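Local coordinates for protein ATP-dependent helicase FUN30 (PDB 5GN1) that remodels nucleosomes as an ATP-dependent SNF2-family DNA helicase, promoting DNA end resection at double-strand breaks and required for heterochromatin organization, at residues S260-A263 and G264-I268; S282-P285 and H286-R289; A291-R294 and A295-V298. One frame throughout, in Å; residues are numbered along the deposited sequence.

Contact 1: residues S260-A263 and G264-I268; sequences STKA and GGFGI
Ala263 and Phe266 meet where a short 3-10 turn follows strand 256-260, and the sequence running through it, STKAGGFGI, is the motif V signature of SNF2-type helicases in the second RecA-like lobe. It illustrates how one loop can combine a run of backbone hydrogen bonds with a ring folded back on them. Three i-to-i+3 hydrogen bonds cross the contact, continuing one from Ala263 N to Ser260 O: Gly264 N to Thr261 O at 2.8 Å, Gly265 N to Lys262 O at 2.9 Å, and Phe266 N to Ala263 O at 2.9 Å. The last is nearly straight, 171° at the hydrogen. Gly264 suits this tight winding, since a beta carbon there would run into Thr261 O, while Gly267 takes the positive phi that lets the chain leave the turn.

The apolar contacts follow from Phe266 holding CG beside its own backbone N (chi1 -61°), which folds the ring back over the preceding turn. Ala263 CB lies 3.7 Å from Phe266 CD2, and Ile268 CD1 adds a looser methyl contact with Ala263 CB. Outside the turn, Leu232 packs on both Ala263 and Phe266, and Arg241 makes a cation-pi contact with the ring. The central element is a CH-pi contact: Ala263 CA sits over the Phe266 ring, 3.5 Å from its centroid and only 9° off the normal.

Contact 2: residues S282-P285 and H286-R289; sequences SFNP and HDDR
Two torsions set up this helix start: Ser282 holds OG opposite its backbone N (chi1 174°), turned toward Asp287, and Asn284 likewise sends its amide away from its own N (chi1 -177°), alongside His286. The hydroxyl then works in two directions. It donates to Asp287 OD2 at 3.1 Å, meeting the anti side of that oxygen, and it accepts from Asn284 N, closing an ST turn with the nitrogen two residues on.

Asn284 is a textbook N-cap for helix 285-292. Its OD1 accepts from His286 N at 3.1 Å, with the donor well above the carbonyl plane, while its main-chain oxygen takes Asp287 N. The amide and the His286 side chain lie side by side, their planes 30° apart. The other end of the same amide, ND2, is bonded to Lys326 O, so both of its polar atoms are engaged.

A second acid, Asp288, reaches back to the loop. Ser282 N donates to Asp288 OD2 at 3.0 Å, entering on the syn side in an almost linear bond. A water bridges the same two residues, donating to Asp288 OD2 at 2.9 Å and, at 3.3 Å, to Ser282 O. Beyond the cap, Arg289 N bonds to Pro285 O, and the extended Arg289 side chain lays one guanidinium face over Pro285 CB, which is 4.0 Å from Arg289 NH2.

Chemically, the first turn of the helix gathers two carboxylates beside the N-terminal end of the helix, where the helix dipole would be expected to favour their negative charge, and each spends an oxygen fastening Ser282 to the helix start.

Contact 3: residues A291-R294 and A295-V298; sequences AADR and AHRV
Arg297 curls back on Asp293 and Arg294 in AADRAHRV, the motif VI signature of SNF2-type helicases, where helix 285-292 gives way to a loop. In this superfamily motif VI arginines generally face the ATP cleft; here both are held by main-chain oxygens.

The Arg297 side chain leaves in the crowded position between N and carbonyl carbon (chi1 62°), which aims it at the preceding turn. Its CB lies 3.4 Å from Asp293 O, CG passes the same oxygen, and CD, also near it, comes to 3.3 Å from Arg294 O. The chain bends about CG-CD, NE and CZ stay loosely near Asp293 O, and NH1 donates to it at 3.0 Å. That oxygen lies in the guanidinium plane, although the donor stands above the carbonyl plane. Arg297 NH1 also lies over one face of the Arg294 guanidinium, two donors with no bond between them; Arg294 uses NE to reach Gln290 O and NH1 to reach Ile268 O. Replacing Arg297 by an alanine removes that guanidinium, which would probably leave Asp293 O without this donor and open a gap beside the turn.

Backbone bonds set the turn: Ala292 O accepts from both His296 N, at 3.0 Å, and Ala295 N, at 3.1 Å. Asp293 and His296 point the same way, and Asp293 OD1 meets the edge of the imidazole 3.5 Å from His296 CD2.

Overall arrangement
All three contacts belong to the C-terminal RecA-like lobe and follow one another along the chain. Contact 1 lies in the loop between strands 256-260 and 275-278 of the parallel sheet, contact 2 opens helix 285-292, and contact 3 lies where that helix runs into the loop before strand 304-311. Their centres are 10 to 13 Å apart. Contact 1 joins the other two: Thr261 CG2 packs 3.6 Å from Asp288 OD1 of contact 2, and Ile268 O probably accepts a hydrogen bond from Arg294 NH1 of contact 3. Motifs V and VI are thus linked directly, consistent with the coupled ATP and DNA handling of SNF2 enzymes.

Contact 1: residues S260-A263 and G264-I268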
ATOM      1  N   SER A 260      -7.328   7.577  -0.079  0.63 21.17           N
ATOM      2  CA  SER A 260      -6.481   7.389  -1.249  0.63 21.15           C
ATOM      3  C   SER A 260      -5.907   8.737  -1.669  0.63 20.37           C
ATOM      4  O   SER A 260      -6.546   9.781  -1.525  0.63 21.06           O
ATOM      5  CB  SER A 260      -7.256   6.759  -2.408  0.63 22.76           C
ATOM      6  OG  SER A 260      -8.428   7.492  -2.704  0.63 24.20           O
ATOM      7  N   THR A 261      -4.671   8.708  -2.171  1.00 21.03           N
ATOM      8  CA  THR A 261      -4.027   9.935  -2.625  1.00 20.65           C
ATOM      9  C   THR A 261      -4.863  10.639  -3.689  1.00 21.00           C
ATOM     10  O   THR A 261      -4.901  11.872  -3.726  1.00 21.34           O
ATOM     11  CB  THR A 261      -2.628   9.603  -3.125  1.00 22.95           C
ATOM     12  OG1 THR A 261      -1.894   9.043  -2.034  1.00 23.55           O
ATOM     13  CG2 THR A 261      -1.905  10.835  -3.626  1.00 23.75           C
ATOM     14  N   LYS A 262      -5.587   9.874  -4.509  1.00 25.01           N
ATOM     15  CA  LYS A 262      -6.486  10.455  -5.505  1.00 27.96           C
ATOM     16  C   LYS A 262      -7.619  11.259  -4.865  1.00 31.23           C
ATOM     17  O   LYS A 262      -8.174  12.150  -5.518  1.00 25.50           O
ATOM     18  CB  LYS A 262      -7.045   9.348  -6.420  1.00 33.37           C
ATOM     19  CG  LYS A 262      -7.856   8.241  -5.715  1.00 36.23           C
ATOM     20  CD  LYS A 262      -8.104   6.996  -6.611  1.00 45.21           C
ATOM     21  CE  LYS A 262      -9.110   5.966  -6.002  1.00 43.90           C
ATOM     22  NZ  LYS A 262      -8.668   4.983  -4.922  1.00 35.26           N
ATOM     23  N   ALA A 263      -7.961  10.999  -3.593  1.00 28.58           N
ATOM     24  CA  ALA A 263      -8.921  11.882  -2.932  1.00 29.03           C
ATOM     25  C   ALA A 263      -8.390  13.301  -2.818  1.00 30.47           C
ATOM     26  O   ALA A 263      -9.183  14.239  -2.673  1.00 29.60           O
ATOM     27  CB  ALA A 263      -9.312  11.349  -1.543  1.00 27.32           C
ATOM     28  N   GLY A 264      -7.068  13.485  -2.900  1.00 26.78           N
ATOM     29  CA  GLY A 264      -6.523  14.822  -3.017  1.00 26.19           C
ATOM     30  C   GLY A 264      -7.162  15.624  -4.131  1.00 29.99           C
ATOM     31  O   GLY A 264      -7.185  16.857  -4.080  1.00 29.64           O
ATOM     32  N   GLY A 265      -7.713  14.943  -5.139  1.00 34.31           N
ATOM     33  CA  GLY A 265      -8.379  15.595  -6.247  1.00 31.40           C
ATOM     34  C   GLY A 265      -9.876  15.787  -6.135  1.00 32.67           C
ATOM     35  O   GLY A 265     -10.486  16.310  -7.073  1.00 34.10           O
ATOM     36  N   PHE A 266     -10.503  15.382  -5.030  1.00 28.76           N
ATOM     37  CA  PHE A 266     -11.956  15.446  -4.891  1.00 32.17           C
ATOM     38  C   PHE A 266     -12.459  16.807  -4.417  1.00 31.48           C
ATOM     39  O   PHE A 266     -13.664  16.961  -4.216  1.00 30.97           O
ATOM     40  CB  PHE A 266     -12.470  14.370  -3.915  1.00 29.16           C
ATOM     41  CG  PHE A 266     -12.176  12.945  -4.337  1.00 31.78           C
ATOM     42  CD1 PHE A 266     -11.658  12.655  -5.592  1.00 33.13           C
ATOM     43  CD2 PHE A 266     -12.442  11.890  -3.472  1.00 33.92           C
ATOM     44  CE1 PHE A 266     -11.390  11.344  -5.972  1.00 29.89           C
ATOM     45  CE2 PHE A 266     -12.181  10.567  -3.843  1.00 33.97           C
ATOM     46  CZ  PHE A 266     -11.653  10.297  -5.096  1.00 33.80           C
ATOM     47  N   GLY A 267     -11.573  17.780  -4.212  1.00 35.99           N
ATOM     48  CA  GLY A 267     -11.978  19.079  -3.687  1.00 32.43           C
ATOM     49  C   GLY A 267     -12.616  19.042  -2.310  1.00 29.80           C
ATOM     50  O   GLY A 267     -13.496  19.859  -2.025  1.00 39.03           O
ATOM     51  N   ILE A 268     -12.198  18.116  -1.446  1.00 26.36           N
ATOM     52  CA  ILE A 268     -12.747  18.030  -0.096  1.00 29.73           C
ATOM     53  C   ILE A 268     -11.891  18.880   0.828  1.00 27.64           C
ATOM     54  O   ILE A 268     -10.702  19.117   0.580  1.00 26.89           O
ATOM     55  CB  ILE A 268     -12.844  16.573   0.408  1.00 26.71           C
ATOM     56  CG1 ILE A 268     -11.464  15.916   0.448  1.00 26.95           C
ATOM     57  CG2 ILE A 268     -13.800  15.766  -0.461  1.00 30.19           C
ATOM     58  CD1 ILE A 268     -11.507  14.431   0.760  1.00 30.43           C
TER

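Contact 2: residues S282-P285 and H286-R289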
ATOM      1  N   SER A 282       3.840   9.440  -4.472  1.00 25.58           N
ATOM      2  CA  SER A 282       3.519   9.370  -5.882  1.00 29.48           C
ATOM      3  C   SER A 282       4.729   9.777  -6.716  1.00 32.68           C
ATOM      4  O   SER A 282       5.564  10.581  -6.285  1.00 30.53           O
ATOM      5  CB  SER A 282       2.333  10.282  -6.202  1.00 34.40           C
ATOM      6  OG  SER A 282       2.094  10.335  -7.595  1.00 36.84           O
ATOM      7  N   PHE A 283       4.822   9.205  -7.922  1.00 37.24           N
ATOM      8  CA  PHE A 283       5.871   9.633  -8.844  1.00 35.38           C
ATOM      9  C   PHE A 283       5.607  11.027  -9.393  1.00 31.81           C
ATOM     10  O   PHE A 283       6.538  11.658  -9.900  1.00 35.29           O
ATOM     11  CB  PHE A 283       6.023   8.638  -9.998  1.00 34.47           C
ATOM     12  CG  PHE A 283       7.235   8.895 -10.871  1.00 29.53           C
ATOM     13  CD1 PHE A 283       8.499   8.488 -10.464  1.00 39.42           C
ATOM     14  CD2 PHE A 283       7.105   9.528 -12.103  1.00 42.22           C
ATOM     15  CE1 PHE A 283       9.622   8.719 -11.265  1.00 38.13           C
ATOM     16  CE2 PHE A 283       8.216   9.759 -12.908  1.00 33.73           C
ATOM     17  CZ  PHE A 283       9.474   9.353 -12.486  1.00 34.56           C
ATOM     18  N   ASN A 284       4.370  11.523  -9.297  1.00 34.12           N
ATOM     19  CA  ASN A 284       4.058  12.906  -9.629  1.00 30.68           C
ATOM     20  C   ASN A 284       3.862  13.697  -8.339  1.00 31.26           C
ATOM     21  O   ASN A 284       2.853  13.498  -7.649  1.00 27.43           O
ATOM     22  CB  ASN A 284       2.808  12.993 -10.504  1.00 32.03           C
ATOM     23  CG  ASN A 284       2.492  14.423 -10.947  1.00 36.19           C
ATOM     24  OD1 ASN A 284       3.231  15.363 -10.633  1.00 38.48           O
ATOM     25  ND2 ASN A 284       1.391  14.589 -11.681  1.00 37.44           N
ATOM     26  N   PRO A 285       4.788  14.581  -7.971  1.00 33.02           N
ATOM     27  CA  PRO A 285       4.637  15.334  -6.713  1.00 35.02           C
ATOM     28  C   PRO A 285       3.370  16.164  -6.627  1.00 32.20           C
ATOM     29  O   PRO A 285       2.947  16.490  -5.513  1.00 30.00           O
ATOM     30  CB  PRO A 285       5.888  16.226  -6.690  1.00 38.09           C
ATOM     31  CG  PRO A 285       6.914  15.433  -7.470  1.00 39.81           C
ATOM     32  CD  PRO A 285       6.142  14.708  -8.544  1.00 36.96           C
ATOM     33  N   HIS A 286       2.761  16.530  -7.755  1.00 31.89           N
ATOM     34  CA  HIS A 286       1.524  17.305  -7.716  1.00 35.80           C
ATOM     35  C   HIS A 286       0.421  16.561  -6.970  1.00 33.18           C
ATOM     36  O   HIS A 286      -0.411  17.184  -6.296  1.00 28.34           O
ATOM     37  CB  HIS A 286       1.090  17.630  -9.145  1.00 32.87           C
ATOM     38  CG  HIS A 286      -0.248  18.290  -9.242  1.00 36.70           C
ATOM     39  ND1 HIS A 286      -0.441  19.627  -8.967  1.00 46.11           N
ATOM     40  CD2 HIS A 286      -1.459  17.798  -9.595  1.00 36.73           C
ATOM     41  CE1 HIS A 286      -1.716  19.929  -9.141  1.00 40.54           C
ATOM     42  NE2 HIS A 286      -2.356  18.837  -9.522  1.00 43.48           N
ATOM     43  N   ASP A 287       0.405  15.230  -7.079  1.00 33.34           N
ATOM     44  CA  ASP A 287      -0.602  14.429  -6.389  1.00 28.32           C
ATOM     45  C   ASP A 287      -0.448  14.513  -4.875  1.00 24.29           C
ATOM     46  O   ASP A 287      -1.441  14.643  -4.156  1.00 26.42           O
ATOM     47  CB  ASP A 287      -0.512  12.971  -6.836  1.00 29.80           C
ATOM     48  CG  ASP A 287      -0.826  12.792  -8.305  1.00 36.26           C
ATOM     49  OD1 ASP A 287      -1.500  13.673  -8.882  1.00 39.27           O
ATOM     50  OD2 ASP A 287      -0.403  11.763  -8.872  1.00 38.13           O
ATOM     51  N   ASP A 288       0.785  14.436  -4.375  1.00 26.14           N
ATOM     52  CA  ASP A 288       0.997  14.490  -2.932  1.00 24.95           C
ATOM     53  C   ASP A 288       0.832  15.902  -2.383  1.00 29.02           C
ATOM     54  O   ASP A 288       0.512  16.065  -1.198  1.00 27.11           O
ATOM     55  CB  ASP A 288       2.378  13.954  -2.566  1.00 23.92           C
ATOM     56  CG  ASP A 288       2.510  12.458  -2.812  1.00 32.42           C
ATOM     57  OD1 ASP A 288       1.466  11.784  -2.943  1.00 30.48           O
ATOM     58  OD2 ASP A 288       3.663  11.963  -2.884  1.00 32.59           O
ATOM     59  N   ARG A 289       0.986  16.900  -3.241  1.00 28.66           N
ATOM     60  CA  ARG A 289       0.758  18.272  -2.847  1.00 29.61           C
ATOM     61  C   ARG A 289      -0.757  18.469  -2.764  1.00 23.50           C
ATOM     62  O   ARG A 289      -1.239  19.038  -1.836  1.00 26.35           O
ATOM     63  CB  ARG A 289       1.428  19.264  -3.790  1.00 33.62           C
ATOM     64  CG  ARG A 289       2.930  19.378  -3.584  1.00 42.62           C
ATOM     65  CD  ARG A 289       3.686  20.191  -4.635  1.00 45.82           C
ATOM     66  NE  ARG A 289       5.084  19.763  -4.695  1.00 49.08           N
ATOM     67  CZ  ARG A 289       6.017  20.268  -5.492  1.00 51.07           C
ATOM     68  NH1 ARG A 289       5.739  21.251  -6.317  1.00 47.85           N
ATOM     69  NH2 ARG A 289       7.231  19.769  -5.466  1.00 46.15           N
TER
HETATM   70  O   HOH W   1       5.734  13.293  -4.453  1.00 39.99           O

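Contact 3: residues A291-R294 and A295-V298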
ATOM      1  N   ALA A 291      -2.976  16.175  -2.144  1.00 23.07           N
ATOM      2  CA  ALA A 291      -3.394  15.486  -0.930  1.00 23.65           C
ATOM      3  C   ALA A 291      -3.131  16.338   0.305  1.00 24.23           C
ATOM      4  O   ALA A 291      -4.021  16.535   1.138  1.00 22.61           O
ATOM      5  CB  ALA A 291      -2.676  14.137  -0.832  1.00 24.33           C
ATOM      6  N   ALA A 292      -1.915  16.874   0.432  1.00 21.14           N
ATOM      7  CA  ALA A 292      -1.587  17.707   1.582  1.00 25.47           C
ATOM      8  C   ALA A 292      -2.474  18.945   1.664  1.00 24.68           C
ATOM      9  O   ALA A 292      -2.816  19.392   2.768  1.00 22.76           O
ATOM     10  CB  ALA A 292      -0.110  18.102   1.535  1.00 23.88           C
ATOM     11  N   ASP A 293      -2.888  19.492   0.525  1.00 23.41           N
ATOM     12  CA  ASP A 293      -3.758  20.661   0.518  1.00 24.19           C
ATOM     13  C   ASP A 293      -5.208  20.354   0.900  1.00 23.11           C
ATOM     14  O   ASP A 293      -6.027  21.276   0.901  1.00 24.73           O
ATOM     15  CB  ASP A 293      -3.726  21.341  -0.855  1.00 25.87           C
ATOM     16  CG  ASP A 293      -2.392  22.028  -1.140  1.00 33.44           C
ATOM     17  OD1 ASP A 293      -1.555  22.169  -0.214  1.00 34.26           O
ATOM     18  OD2 ASP A 293      -2.191  22.450  -2.300  1.00 42.02           O
ATOM     19  N   ARG A 294      -5.569  19.099   1.205  1.00 24.65           N
ATOM     20  CA  ARG A 294      -6.862  18.874   1.858  1.00 20.97           C
ATOM     21  C   ARG A 294      -6.864  19.486   3.254  1.00 18.32           C
ATOM     22  O   ARG A 294      -7.908  19.933   3.735  1.00 20.72           O
ATOM     23  CB  ARG A 294      -7.198  17.374   1.942  1.00 19.76           C
ATOM     24  CG  ARG A 294      -7.292  16.624   0.598  1.00 23.86           C
ATOM     25  CD  ARG A 294      -8.108  17.394  -0.433  1.00 25.15           C
ATOM     26  NE  ARG A 294      -7.254  18.230  -1.276  1.00 25.78           N
ATOM     27  CZ  ARG A 294      -7.688  19.258  -1.992  1.00 29.74           C
ATOM     28  NH1 ARG A 294      -8.972  19.603  -1.938  1.00 29.27           N
ATOM     29  NH2 ARG A 294      -6.835  19.950  -2.741  1.00 28.26           N
ATOM     30  N   ALA A 295      -5.701  19.537   3.895  1.00 17.93           N
ATOM     31  CA  ALA A 295      -5.492  20.160   5.194  1.00 18.49           C
ATOM     32  C   ALA A 295      -4.943  21.575   5.083  1.00 22.50           C
ATOM     33  O   ALA A 295      -5.380  22.470   5.819  1.00 19.69           O
ATOM     34  CB  ALA A 295      -4.523  19.310   6.030  1.00 17.56           C
ATOM     35  N   HIS A 296      -3.999  21.795   4.164  1.00 19.51           N
ATOM     36  CA  HIS A 296      -3.334  23.090   4.007  1.00 25.29           C
ATOM     37  C   HIS A 296      -4.109  23.882   2.967  1.00 29.16           C
ATOM     38  O   HIS A 296      -3.805  23.851   1.773  1.00 30.16           O
ATOM     39  CB  HIS A 296      -1.870  22.917   3.615  1.00 24.12           C
ATOM     40  CG  HIS A 296      -1.195  24.202   3.239  1.00 30.66           C
ATOM     41  ND1 HIS A 296      -0.888  25.178   4.165  1.00 31.22           N
ATOM     42  CD2 HIS A 296      -0.812  24.689   2.035  1.00 33.25           C
ATOM     43  CE1 HIS A 296      -0.330  26.204   3.547  1.00 34.09           C
ATOM     44  NE2 HIS A 296      -0.277  25.935   2.254  1.00 35.38           N
ATOM     45  N   ARG A 297      -5.135  24.595   3.429  1.00 25.42           N
ATOM     46  CA  ARG A 297      -6.015  25.339   2.542  1.00 26.77           C
ATOM     47  C   ARG A 297      -6.737  26.396   3.366  1.00 24.87           C
ATOM     48  O   ARG A 297      -6.647  26.429   4.596  1.00 22.53           O
ATOM     49  CB  ARG A 297      -7.011  24.412   1.831  1.00 23.94           C
ATOM     50  CG  ARG A 297      -7.957  23.691   2.805  1.00 24.36           C
ATOM     51  CD  ARG A 297      -8.856  22.678   2.125  1.00 26.03           C
ATOM     52  NE  ARG A 297      -9.672  23.266   1.065  1.00 27.62           N
ATOM     53  CZ  ARG A 297      -9.407  23.147  -0.235  1.00 34.73           C
ATOM     54  NH1 ARG A 297      -8.340  22.465  -0.643  1.00 30.94           N
ATOM     55  NH2 ARG A 297     -10.203  23.722  -1.127  1.00 43.41           N
ATOM     56  N   VAL A 298      -7.465  27.258   2.658  1.00 34.81           N
ATOM     57  CA  VAL A 298      -8.183  28.354   3.302  1.00 39.48           C
ATOM     58  C   VAL A 298      -9.131  27.796   4.350  1.00 31.87           C
ATOM     59  O   VAL A 298      -9.875  26.840   4.099  1.00 32.28           O
ATOM     60  CB  VAL A 298      -8.921  29.191   2.247  1.00 39.18           C
ATOM     61  CG1 VAL A 298      -9.700  30.317   2.904  1.00 38.40           C
ATOM     62  CG2 VAL A 298      -7.928  29.746   1.230  1.00 40.41           C
TER